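Local coordinates for protein type VI secretion system component (Escherichia coli O6, PDB 2P5Z) that is a component of the type VI secretion system that resembles phage T4 tail proteins gp27 and gp5 and probably forms part of the cell-puncturing spike, at residues G295-Y298 against A299-H303; R305-N308 against E309-I312. All blocks are in the same frame, centred on the assembly; numbering follows the deposited sequence.

Interaction 1 (G295-Y298 against A299-H303); sequences GAFY and ARIRH
Phe-297 and Tyr-298 offer their backbone carbonyls to Ile-301 and Arg-302, four residues further on, in the opening turn of helix 298-308, with Phe-297 at the N-cap position. The bond from Ile-301 N to Phe-297 O is 2.7 Å long and nearly straight, at 172° about the hydrogen. The next one, from Arg-302 N to Tyr-298 O, is 3.1 Å, and its donor stands above the carbonyl plane.

The side chain of Phe-297 starts away from the helix, yet with CG anti to the backbone N (chi1 -156°) its ring lies alongside Ile-301, the two side chains pointing the same way. CG1 of Ile-301 sits over one face of this ring, 4.2 Å from the centroid, in a CH-pi contact displaced toward the rim near CZ. The same CG1 also packs against Phe-297 O. Arg-300 bends at chi2 and chi3, bringing a face of its guanidinium to the ring, NH2 lying 4.2 Å from Phe-297 CD1; the two planes are turned 74° apart. CB and CG of Arg-302 both rest against Tyr-298 O.

This is a surface contact in which Ile-301 is the buried member. Arg-300 and Ile-301 both touch Arg-374 in a loop, while the chain continues along helix 298-308 toward strand 311-317.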
# COMPACT_ATOMS: atom_id res chain seq x y z
N GLY A 295 30.41 9.27 1.66
CA GLY A 295 31.22 8.22 1.05
C GLY A 295 30.56 7.51 -0.12
O GLY A 295 29.70 8.13 -0.75
N ALA A 296 30.91 6.27 -0.48
CA ALA A 296 32.13 5.46 -0.14
C ALA A 296 32.07 4.01 0.43
O ALA A 296 32.05 3.08 -0.38
CB ALA A 296 33.33 6.26 0.47
N PHE A 297 31.97 3.75 1.73
CA PHE A 297 30.96 4.19 2.72
C PHE A 297 29.48 4.03 2.42
O PHE A 297 28.91 3.03 2.81
CB PHE A 297 31.23 5.41 3.59
CG PHE A 297 30.43 5.36 4.86
CD1 PHE A 297 30.87 4.58 5.93
CD2 PHE A 297 29.20 6.01 4.97
CE1 PHE A 297 30.12 4.48 7.10
CE2 PHE A 297 28.43 5.90 6.13
CZ PHE A 297 28.90 5.14 7.20
N TYR A 298 28.85 5.02 1.80
CA TYR A 298 27.44 4.88 1.47
C TYR A 298 27.25 3.76 0.45
O TYR A 298 26.24 3.06 0.47
CB TYR A 298 26.88 6.19 0.93
CG TYR A 298 26.36 7.12 1.99
CD1 TYR A 298 25.20 6.81 2.70
CD2 TYR A 298 27.02 8.31 2.30
CE1 TYR A 298 24.71 7.66 3.68
CE2 TYR A 298 26.54 9.16 3.28
CZ TYR A 298 25.38 8.83 3.97
OH TYR A 298 24.88 9.66 4.94
N ALA A 299 28.25 3.58 -0.41
CA ALA A 299 28.28 2.48 -1.35
C ALA A 299 28.60 1.17 -0.61
O ALA A 299 28.14 0.10 -1.02
CB ALA A 299 29.30 2.74 -2.45
N ARG A 300 29.38 1.26 0.47
CA ARG A 300 29.75 0.09 1.25
C ARG A 300 28.57 -0.41 2.08
O ARG A 300 28.31 -1.61 2.12
CB ARG A 300 30.95 0.40 2.16
CG ARG A 300 31.67 -0.84 2.68
CD ARG A 300 31.40 -1.09 4.13
NE ARG A 300 32.17 -0.22 5.01
CZ ARG A 300 31.79 0.12 6.24
NH1 ARG A 300 30.65 -0.33 6.74
NH2 ARG A 300 32.55 0.92 6.98
N ILE A 301 27.87 0.53 2.73
CA ILE A 301 26.66 0.24 3.49
C ILE A 301 25.59 -0.36 2.58
O ILE A 301 25.00 -1.39 2.92
CB ILE A 301 26.09 1.52 4.22
CG1 ILE A 301 27.04 2.03 5.32
CG2 ILE A 301 24.69 1.27 4.81
CD1 ILE A 301 27.49 0.99 6.32
N ARG A 302 25.38 0.24 1.40
CA ARG A 302 24.32 -0.23 0.50
C ARG A 302 24.62 -1.61 -0.13
O ARG A 302 23.71 -2.33 -0.53
CB ARG A 302 23.97 0.81 -0.57
CG ARG A 302 24.94 0.88 -1.75
CD ARG A 302 24.33 1.62 -2.94
NE ARG A 302 22.88 1.49 -2.94
CZ ARG A 302 22.13 1.37 -4.04
NH1 ARG A 302 22.70 1.35 -5.24
NH2 ARG A 302 20.81 1.26 -3.92
N HIS A 303 25.90 -1.97 -0.18
CA HIS A 303 26.28 -3.28 -0.66
C HIS A 303 26.05 -4.35 0.41
O HIS A 303 25.52 -5.42 0.11
CB HIS A 303 27.74 -3.28 -1.10
CG HIS A 303 28.17 -4.57 -1.75
ND1 HIS A 303 29.21 -5.34 -1.26
CD2 HIS A 303 27.68 -5.22 -2.83
CE1 HIS A 303 29.36 -6.40 -2.03
NE2 HIS A 303 28.44 -6.36 -2.98

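Interaction 2 (R305-N308 against E309-I312); sequences RYLN and EQAI
Helix 298-308 is followed here by strand 311-317, within the part of the chain related to phage tail baseplate hubs; Glu-309 and Gln-310 join the two and turn their backbone N atoms to the carbonyls of Arg-305, Tyr-306 and Leu-307. Glu-309 N is shared by two weak hydrogen bonds, to Arg-305 O at 3.4 Å and to Tyr-306 O at 3.3 Å. Gln-310 N makes another weak one, to Leu-307 O.

CG of Glu-309 lies between its backbone N and carbonyl carbon (chi1 51°), which brings it against the carbonyl oxygens of Arg-305 and Tyr-306. From there the extended chain runs beside Tyr-306, its carboxylate plane turned 70° from the ring. Asn-308 points to the other side, where its ND2 bonds to Glu-304 O and Gly-372 O and its OD1 to Arg-374 N; Arg-305 reaches Ser-180 O through NH1. Gln-310 runs extended alongside Leu-307, with NE2 3.7 Å from Leu-307 CD1. At the ring of Tyr-306, OE1 of Glu-309 lies in plane at the edge, 3.9 Å from CD1.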
# COMPACT_ATOMS: atom_id res chain seq x y z
N ARG A 305 23.88 -4.19 2.70
CA ARG A 305 22.43 -4.32 2.78
C ARG A 305 21.90 -5.27 1.71
O ARG A 305 20.94 -6.00 1.95
CB ARG A 305 21.76 -2.94 2.68
CG ARG A 305 20.30 -2.90 3.15
CD ARG A 305 19.64 -1.54 2.87
NE ARG A 305 20.24 -0.45 3.65
CZ ARG A 305 20.77 0.65 3.13
NH1 ARG A 305 21.30 1.56 3.94
NH2 ARG A 305 20.77 0.87 1.82
N TYR A 306 22.52 -5.26 0.53
CA TYR A 306 22.17 -6.19 -0.56
C TYR A 306 22.53 -7.62 -0.20
O TYR A 306 21.74 -8.54 -0.43
CB TYR A 306 22.81 -5.79 -1.89
CG TYR A 306 22.07 -4.70 -2.64
CD1 TYR A 306 20.67 -4.64 -2.61
CD2 TYR A 306 22.76 -3.74 -3.38
CE1 TYR A 306 19.98 -3.64 -3.29
CE2 TYR A 306 22.08 -2.74 -4.07
CZ TYR A 306 20.69 -2.70 -4.02
OH TYR A 306 20.01 -1.71 -4.70
N LEU A 307 23.72 -7.79 0.38
CA LEU A 307 24.18 -9.07 0.90
C LEU A 307 23.27 -9.60 2.03
O LEU A 307 23.01 -10.80 2.11
CB LEU A 307 25.63 -8.96 1.36
CG LEU A 307 26.77 -9.37 0.41
CD1 LEU A 307 26.45 -9.25 -1.08
CD2 LEU A 307 28.07 -8.63 0.74
N ASN A 308 22.77 -8.68 2.87
CA ASN A 308 21.82 -9.02 3.92
C ASN A 308 20.56 -9.71 3.40
O ASN A 308 20.13 -10.72 3.95
CB ASN A 308 21.44 -7.78 4.76
CG ASN A 308 22.34 -7.61 6.00
OD1 ASN A 308 21.89 -7.78 7.14
ND2 ASN A 308 23.61 -7.28 5.77
N GLU A 309 19.98 -9.19 2.33
CA GLU A 309 18.72 -9.75 1.84
C GLU A 309 18.91 -10.81 0.75
O GLU A 309 17.94 -11.32 0.21
CB GLU A 309 17.80 -8.63 1.35
CG GLU A 309 18.47 -7.69 0.38
CD GLU A 309 17.62 -6.47 0.04
OE1 GLU A 309 17.40 -6.23 -1.16
OE2 GLU A 309 17.17 -5.76 0.98
N GLN A 310 20.16 -11.14 0.46
CA GLN A 310 20.52 -12.13 -0.54
C GLN A 310 20.49 -13.55 0.04
O GLN A 310 20.39 -14.53 -0.69
CB GLN A 310 21.93 -11.86 -1.05
CG GLN A 310 22.20 -12.35 -2.47
CD GLN A 310 23.67 -12.35 -2.82
OE1 GLN A 310 24.03 -12.38 -4.00
NE2 GLN A 310 24.53 -12.32 -1.81
N ALA A 311 20.62 -13.65 1.36
CA ALA A 311 20.71 -14.95 2.01
C ALA A 311 19.93 -14.97 3.31
O ALA A 311 20.44 -14.54 4.34
CB ALA A 311 22.15 -15.30 2.27
N ILE A 312 18.70 -15.49 3.28
CA ILE A 312 17.94 -15.64 4.52
C ILE A 312 18.01 -17.07 5.10
O ILE A 312 17.68 -18.07 4.43
CB ILE A 312 16.48 -15.13 4.39
CG1 ILE A 312 16.47 -13.69 3.87
CG2 ILE A 312 15.77 -15.18 5.73
CD1 ILE A 312 15.08 -13.18 3.41

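Overall arrangement
Interactions 1 and 2 stand at the two ends of helix 298-308, their centres about 15 Å apart, and follow one another along the same helix, with no further contact between them. Interaction 1, at the start of the helix and the loop before it, is a largely exposed surface contact whose centre is about 22 Å from that of the chain. Interaction 2, from the helix into strand 311-317, lies at about 20 Å and is partly buried; strand 311-317 pairs antiparallel with strand 230-237. The loop that carries Arg-374 runs past both. Both belong to the part of the chain related to phage baseplate hubs, and no other chain of the three-chain assembly touches either.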